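Local atomic coordinates of sugar phosphate isomerase/epimerase (Parabacteroides distasonis, PDB entry 3OBE), a protein that is probably an isomerase, perhaps of sugar phosphates, built on a xylose isomerase-like TIM barrel. Residues T208-V213 and Y236-K241; Q227-W232 and P260-K265. One frame throughout, in Å; residues are numbered along the deposited sequence.

Contact 1 of 2, residues T208-V213 and Y236-K241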
loop_
_atom_site.group_PDB
_atom_site.type_symbol
_atom_site.label_atom_id
_atom_site.label_comp_id
_atom_site.label_asym_id
_atom_site.label_seq_id
_atom_site.Cartn_x
_atom_site.Cartn_y
_atom_site.Cartn_z
ATOM N N THR A 208 -15.571 -9.456 1.431
ATOM C CA THR A 208 -15.254 -8.798 0.149
ATOM C C THR A 208 -15.024 -9.841 -0.935
ATOM O O THR A 208 -14.635 -10.962 -0.662
ATOM C CB THR A 208 -14.037 -7.856 0.221
ATOM O OG1 THR A 208 -12.890 -8.531 0.731
ATOM C CG2 THR A 208 -14.338 -6.677 1.144
ATOM N N ASP A 209 -15.361 -9.446 -2.146
ATOM C CA ASP A 209 -15.247 -10.305 -3.323
ATOM C C ASP A 209 -13.845 -10.261 -3.852
ATOM O O ASP A 209 -13.378 -9.157 -4.192
ATOM C CB ASP A 209 -16.185 -9.730 -4.387
ATOM C CG ASP A 209 -16.308 -10.585 -5.628
ATOM O OD1 ASP A 209 -15.388 -11.355 -6.018
ATOM O OD2 ASP A 209 -17.373 -10.427 -6.287
ATOM N N PRO A 210 -13.186 -11.437 -4.046
ATOM C CA PRO A 210 -11.809 -11.436 -4.569
ATOM C C PRO A 210 -11.659 -10.741 -5.920
ATOM O O PRO A 210 -10.598 -10.232 -6.206
ATOM C CB PRO A 210 -11.440 -12.926 -4.688
ATOM C CG PRO A 210 -12.444 -13.673 -3.803
ATOM C CD PRO A 210 -13.652 -12.781 -3.627
ATOM N N ASP A 211 -12.703 -10.728 -6.733
ATOM C CA ASP A 211 -12.646 -10.062 -8.040
ATOM C C ASP A 211 -12.815 -8.545 -7.946
ATOM O O ASP A 211 -12.543 -7.823 -8.913
ATOM C CB ASP A 211 -13.687 -10.684 -8.989
ATOM C CG ASP A 211 -13.398 -12.176 -9.299
ATOM O OD1 ASP A 211 -12.199 -12.580 -9.278
ATOM O OD2 ASP A 211 -14.379 -12.928 -9.549
ATOM N N LYS A 212 -13.258 -8.032 -6.800
ATOM C CA LYS A 212 -13.431 -6.587 -6.605
ATOM C C LYS A 212 -12.360 -5.972 -5.677
ATOM O O LYS A 212 -12.041 -4.839 -5.830
ATOM C CB LYS A 212 -14.788 -6.288 -5.998
ATOM C CG LYS A 212 -15.979 -6.660 -6.882
ATOM C CD LYS A 212 -17.290 -6.478 -6.114
ATOM C CE LYS A 212 -18.513 -7.043 -6.852
ATOM N NZ LYS A 212 -19.740 -6.952 -6.036
ATOM N N VAL A 213 -11.913 -6.724 -4.675
ATOM C CA VAL A 213 -11.097 -6.216 -3.607
ATOM C C VAL A 213 -9.897 -7.108 -3.363
ATOM O O VAL A 213 -10.050 -8.324 -3.201
ATOM C CB VAL A 213 -11.924 -6.115 -2.305
ATOM C CG1 VAL A 213 -11.029 -5.780 -1.063
ATOM C CG2 VAL A 213 -13.035 -5.083 -2.476
ATOM N N TYR A 236 -4.979 -16.841 2.991
ATOM C CA TYR A 236 -5.731 -16.027 2.011
ATOM C C TYR A 236 -4.839 -15.722 0.816
ATOM O O TYR A 236 -4.583 -14.571 0.465
ATOM C CB TYR A 236 -6.247 -14.728 2.653
ATOM C CG TYR A 236 -7.073 -14.954 3.875
ATOM C CD1 TYR A 236 -8.414 -15.157 3.771
ATOM C CD2 TYR A 236 -6.489 -14.986 5.139
ATOM C CE1 TYR A 236 -9.173 -15.376 4.897
ATOM C CE2 TYR A 236 -7.263 -15.201 6.304
ATOM C CZ TYR A 236 -8.595 -15.411 6.155
ATOM O OH TYR A 236 -9.404 -15.623 7.305
ATOM N N PRO A 237 -4.390 -16.800 0.116
ATOM C CA PRO A 237 -3.278 -16.628 -0.811
ATOM C C PRO A 237 -3.615 -15.791 -2.043
ATOM O O PRO A 237 -2.729 -15.142 -2.595
ATOM C CB PRO A 237 -2.953 -18.053 -1.210
ATOM C CG PRO A 237 -4.112 -18.865 -0.913
ATOM C CD PRO A 237 -4.743 -18.187 0.306
ATOM N N ASN A 238 -4.892 -15.794 -2.428
ATOM C CA ASN A 238 -5.323 -15.057 -3.612
ATOM C C ASN A 238 -5.781 -13.657 -3.279
ATOM O O ASN A 238 -6.111 -12.893 -4.185
ATOM C CB ASN A 238 -6.469 -15.810 -4.326
ATOM C CG ASN A 238 -7.692 -16.029 -3.434
ATOM O OD1 ASN A 238 -7.574 -16.293 -2.208
ATOM N ND2 ASN A 238 -8.875 -15.965 -4.041
ATOM N N ARG A 239 -5.774 -13.286 -2.010
ATOM C CA ARG A 239 -6.300 -11.965 -1.598
ATOM C C ARG A 239 -5.227 -10.893 -1.349
ATOM O O ARG A 239 -5.449 -9.713 -1.584
ATOM C CB ARG A 239 -7.132 -12.090 -0.338
ATOM C CG ARG A 239 -8.244 -13.130 -0.371
ATOM C CD ARG A 239 -9.188 -13.049 -1.540
ATOM N NE ARG A 239 -9.764 -11.726 -1.688
ATOM C CZ ARG A 239 -10.756 -11.266 -0.935
ATOM N NH1 ARG A 239 -11.271 -12.014 0.026
ATOM N NH2 ARG A 239 -11.223 -10.047 -1.158
ATOM N N PHE A 240 -4.052 -11.326 -0.884
ATOM C CA PHE A 240 -2.946 -10.432 -0.624
ATOM C C PHE A 240 -2.134 -10.274 -1.883
ATOM O O PHE A 240 -1.236 -11.075 -2.151
ATOM C CB PHE A 240 -2.147 -11.001 0.556
ATOM C CG PHE A 240 -2.876 -10.927 1.845
ATOM C CD1 PHE A 240 -3.281 -9.698 2.334
ATOM C CD2 PHE A 240 -3.186 -12.061 2.597
ATOM C CE1 PHE A 240 -3.969 -9.598 3.540
ATOM C CE2 PHE A 240 -3.883 -11.937 3.774
ATOM C CZ PHE A 240 -4.245 -10.728 4.247
ATOM N N LYS A 241 -2.470 -9.263 -2.687
ATOM C CA LYS A 241 -1.855 -9.086 -3.995
ATOM C C LYS A 241 -0.659 -8.111 -3.968
ATOM O O LYS A 241 0.159 -8.126 -4.891
ATOM C CB LYS A 241 -2.890 -8.621 -5.052
ATOM C CG LYS A 241 -3.952 -9.695 -5.399
ATOM C CD LYS A 241 -4.810 -9.279 -6.597
ATOM C CE LYS A 241 -5.865 -10.320 -6.983
ATOM N NZ LYS A 241 -6.839 -9.782 -7.964
HETATM O O HOH W 1 -8.527 -10.557 -3.932
HETATM O O HOH W 2 -8.691 -8.214 -6.780
HETATM O O HOH W 3 -8.258 -12.389 -6.264
#
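Arg239 reaches across to Pro210 and, beyond it, to Thr208 and Val213; Arg239 and Pro210 carry the contact, Arg239 with the larger share. NH2 of Arg239 donates two hydrogen bonds: to OG1 of Thr208 at 2.9 Å and, along an almost straight line (N-H...O 176°), to the carbonyl O of Val213, likewise at 2.9 Å. Both acceptors lie close to the guanidinium plane, which fixes the rotation of the group. Pro210 covers one face, its CA 3.5 Å from Arg239 NE, while the ring carbons CB and CG rest on CD and NE. The chain gets there by folding rather than stretching: bends at chi2 (-52°) and chi3 (-53°) turn it so that one guanidinium face meets Pro210. NE of Arg239 donates to a water 2.8 Å away that also lies near Val213 O, and a second water joins Pro210 O to Lys241 NZ, which are themselves 4.2 Å apart. A leucine in place of Arg239 would probably leave Val213 O and Thr208 OG1 without the NH2 donor they share, the two segments then being linked through water. The 208-213 turn is shaped from within by an Asx turn, Asp209 OD1 accepting from Asp211 N. The remaining guanidinium nitrogen, NH1, donates to Leu205 O, and Thr208 OG1 is also bonded to Phe204 O, both near the end of helix 200-207. The contact thus joins the two loops that lead from helices 200-207 and 229-235 into the adjacent parallel strands 213-218 and 240-245, with helix 142-160 packed against Thr208 and Val213.

Contact 2 of 2, residues Q227-W232 and P260-K265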
loop_
_atom_site.group_PDB
_atom_site.type_symbol
_atom_site.label_atom_id
_atom_site.label_comp_id
_atom_site.label_asym_id
_atom_site.label_seq_id
_atom_site.Cartn_x
_atom_site.Cartn_y
_atom_site.Cartn_z
ATOM N N GLN A 227 0.751 -10.782 14.986
ATOM C CA GLN A 227 0.399 -11.752 13.949
ATOM C C GLN A 227 1.629 -12.204 13.159
ATOM O O GLN A 227 2.569 -11.433 12.938
ATOM C CB GLN A 227 -0.587 -11.138 12.971
ATOM C CG GLN A 227 -1.881 -10.648 13.606
ATOM C CD GLN A 227 -2.619 -11.746 14.304
ATOM O OE1 GLN A 227 -2.853 -12.822 13.726
ATOM N NE2 GLN A 227 -2.967 -11.529 15.570
ATOM N N ASP A 228 1.580 -13.442 12.684
ATOM C CA ASP A 228 2.548 -13.945 11.707
ATOM C C ASP A 228 2.013 -13.599 10.295
ATOM O O ASP A 228 1.020 -14.200 9.824
ATOM C CB ASP A 228 2.696 -15.444 11.890
ATOM C CG ASP A 228 3.671 -16.065 10.919
ATOM O OD1 ASP A 228 4.285 -15.286 10.197
ATOM O OD2 ASP A 228 3.811 -17.328 10.915
ATOM N N PRO A 229 2.673 -12.665 9.596
ATOM C CA PRO A 229 2.157 -12.332 8.271
ATOM C C PRO A 229 2.193 -13.500 7.279
ATOM O O PRO A 229 1.321 -13.585 6.383
ATOM C CB PRO A 229 3.055 -11.175 7.820
ATOM C CG PRO A 229 4.238 -11.226 8.695
ATOM C CD PRO A 229 3.842 -11.841 9.956
ATOM N N VAL A 230 3.112 -14.431 7.472
ATOM C CA VAL A 230 3.194 -15.599 6.598
ATOM C C VAL A 230 1.934 -16.458 6.752
ATOM O O VAL A 230 1.417 -17.003 5.776
ATOM C CB VAL A 230 4.490 -16.381 6.809
ATOM C CG1 VAL A 230 4.425 -17.709 6.087
ATOM C CG2 VAL A 230 5.667 -15.511 6.324
ATOM N N GLU A 231 1.421 -16.526 7.980
ATOM C CA GLU A 231 0.208 -17.284 8.266
ATOM C C GLU A 231 -0.996 -16.663 7.546
ATOM O O GLU A 231 -1.828 -17.388 6.982
ATOM C CB GLU A 231 -0.055 -17.374 9.766
ATOM C CG GLU A 231 -1.102 -18.396 10.097
ATOM C CD GLU A 231 -1.340 -18.544 11.609
ATOM O OE1 GLU A 231 -0.683 -17.824 12.398
ATOM O OE2 GLU A 231 -2.211 -19.356 11.992
ATOM N N TRP A 232 -1.103 -15.342 7.599
ATOM C CA TRP A 232 -2.166 -14.644 6.875
ATOM C C TRP A 232 -2.087 -14.889 5.357
ATOM O O TRP A 232 -3.101 -15.183 4.731
ATOM C CB TRP A 232 -2.206 -13.172 7.232
ATOM C CG TRP A 232 -2.757 -12.977 8.577
ATOM C CD1 TRP A 232 -2.088 -13.076 9.763
ATOM C CD2 TRP A 232 -4.126 -12.697 8.911
ATOM N NE1 TRP A 232 -2.939 -12.855 10.810
ATOM C CE2 TRP A 232 -4.202 -12.629 10.316
ATOM C CE3 TRP A 232 -5.308 -12.527 8.154
ATOM C CZ2 TRP A 232 -5.404 -12.360 10.984
ATOM C CZ3 TRP A 232 -6.513 -12.287 8.828
ATOM C CH2 TRP A 232 -6.542 -12.188 10.207
ATOM N N PRO A 260 13.255 -13.266 4.645
ATOM C CA PRO A 260 13.412 -14.446 3.772
ATOM C C PRO A 260 12.131 -15.260 3.696
ATOM O O PRO A 260 11.707 -15.645 2.625
ATOM C CB PRO A 260 14.554 -15.196 4.426
ATOM C CG PRO A 260 15.429 -14.124 4.953
ATOM C CD PRO A 260 14.433 -13.116 5.528
ATOM N N ASN A 261 11.452 -15.454 4.829
ATOM C CA ASN A 261 10.184 -16.194 4.800
ATOM C C ASN A 261 9.017 -15.456 4.202
ATOM O O ASN A 261 8.178 -16.077 3.564
ATOM C CB ASN A 261 9.803 -16.684 6.179
ATOM C CG ASN A 261 10.651 -17.846 6.644
ATOM O OD1 ASN A 261 11.381 -18.526 5.879
ATOM N ND2 ASN A 261 10.564 -18.109 7.938
ATOM N N ILE A 262 8.932 -14.145 4.448
ATOM C CA ILE A 262 7.885 -13.305 3.872
ATOM C C ILE A 262 7.959 -13.312 2.353
ATOM O O ILE A 262 6.944 -13.557 1.674
ATOM C CB ILE A 262 7.941 -11.885 4.448
ATOM C CG1 ILE A 262 7.479 -11.909 5.911
ATOM C CG2 ILE A 262 7.139 -10.886 3.609
ATOM C CD1 ILE A 262 7.836 -10.673 6.700
ATOM N N PHE A 263 9.162 -13.127 1.831
ATOM C CA PHE A 263 9.352 -13.146 0.380
ATOM C C PHE A 263 9.150 -14.529 -0.227
ATOM O O PHE A 263 8.486 -14.643 -1.238
ATOM C CB PHE A 263 10.710 -12.560 0.019
ATOM C CG PHE A 263 10.689 -11.073 -0.078
ATOM C CD1 PHE A 263 10.211 -10.419 -1.200
ATOM C CD2 PHE A 263 11.120 -10.309 0.993
ATOM C CE1 PHE A 263 10.155 -9.053 -1.223
ATOM C CE2 PHE A 263 11.078 -8.988 0.943
ATOM C CZ PHE A 263 10.596 -8.341 -0.149
ATOM N N LYS A 264 9.628 -15.581 0.424
ATOM C CA LYS A 264 9.354 -16.940 -0.034
ATOM C C LYS A 264 7.849 -17.182 -0.171
ATOM O O LYS A 264 7.406 -17.673 -1.208
ATOM C CB LYS A 264 9.994 -17.966 0.922
ATOM C CG LYS A 264 9.799 -19.410 0.532
ATOM C CD LYS A 264 10.361 -20.343 1.664
ATOM N N LYS A 265 7.063 -16.791 0.839
ATOM C CA LYS A 265 5.633 -17.019 0.782
ATOM C C LYS A 265 4.984 -16.112 -0.275
ATOM O O LYS A 265 4.049 -16.530 -0.965
ATOM C CB LYS A 265 4.976 -16.745 2.129
ATOM C CG LYS A 265 3.491 -17.147 2.169
ATOM C CD LYS A 265 3.231 -18.624 1.831
ATOM C CE LYS A 265 3.791 -19.569 2.898
ATOM N NZ LYS A 265 3.542 -20.992 2.646
#
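The first turn of helix 229-235 comes up to helix 259-269 with Val230 and Ile262 nearest in register, their CA atoms 5.9 Å apart. Val230 makes the largest contribution, its two methyls dividing the work. CG1, set anti to the backbone N (chi1 169°), meets the aliphatic part of Lys265, with Lys265 CE 3.7 Å from Val230 CG1. CG2 of Val230 lies instead over the backbone of the opposite helix, 3.8 Å from Asn261 O, and also touches Ile262, whose CG1 is 4.1 Å from Val230 CG2. Pro229 adds a second apolar pair, its CG 4.2 Å from CD1 of Ile262. The lysine chain bends at chi2 and chi3 and crosses the valine at about a right angle; its methylenes pack on Val230, while NZ forms salt bridges with Glu234 and Glu268, one from each helix. At the start of the first helix, Asp228 is the N-cap, its OD1 accepting from Val230 N at 3.1 Å and so holding the backbone that carries the valine. Deeper in, Pro229 and Ile262 both touch Val219 of helix 219-224, and Ile262 also rests on Leu243 of strand 240-245. The contact therefore joins two helices on the outside of the barrel, one preceding and the other following that strand in the chain.

Overall arrangement
Contacts 1 and 2 are neighbours in one stretch of the barrel, their centres about 17 Å apart and their segments alternating along the chain. Strand 240-245 connects them: helix 229-235, whose start belongs to contact 2, runs into the 236-241 loop of contact 1, and the strand then leads on to helix 259-269, the other half of contact 2. They also touch directly, Phe240 CE2 lying 3.5 Å from Trp232 O. Contact 1 is polar and water-bridged, contact 2 mainly apolar. Contact 1 lies at the N-terminal ends of the strands, opposite the C-terminal rim where TIM barrels carry their active sites, and so is probably remote from catalysis.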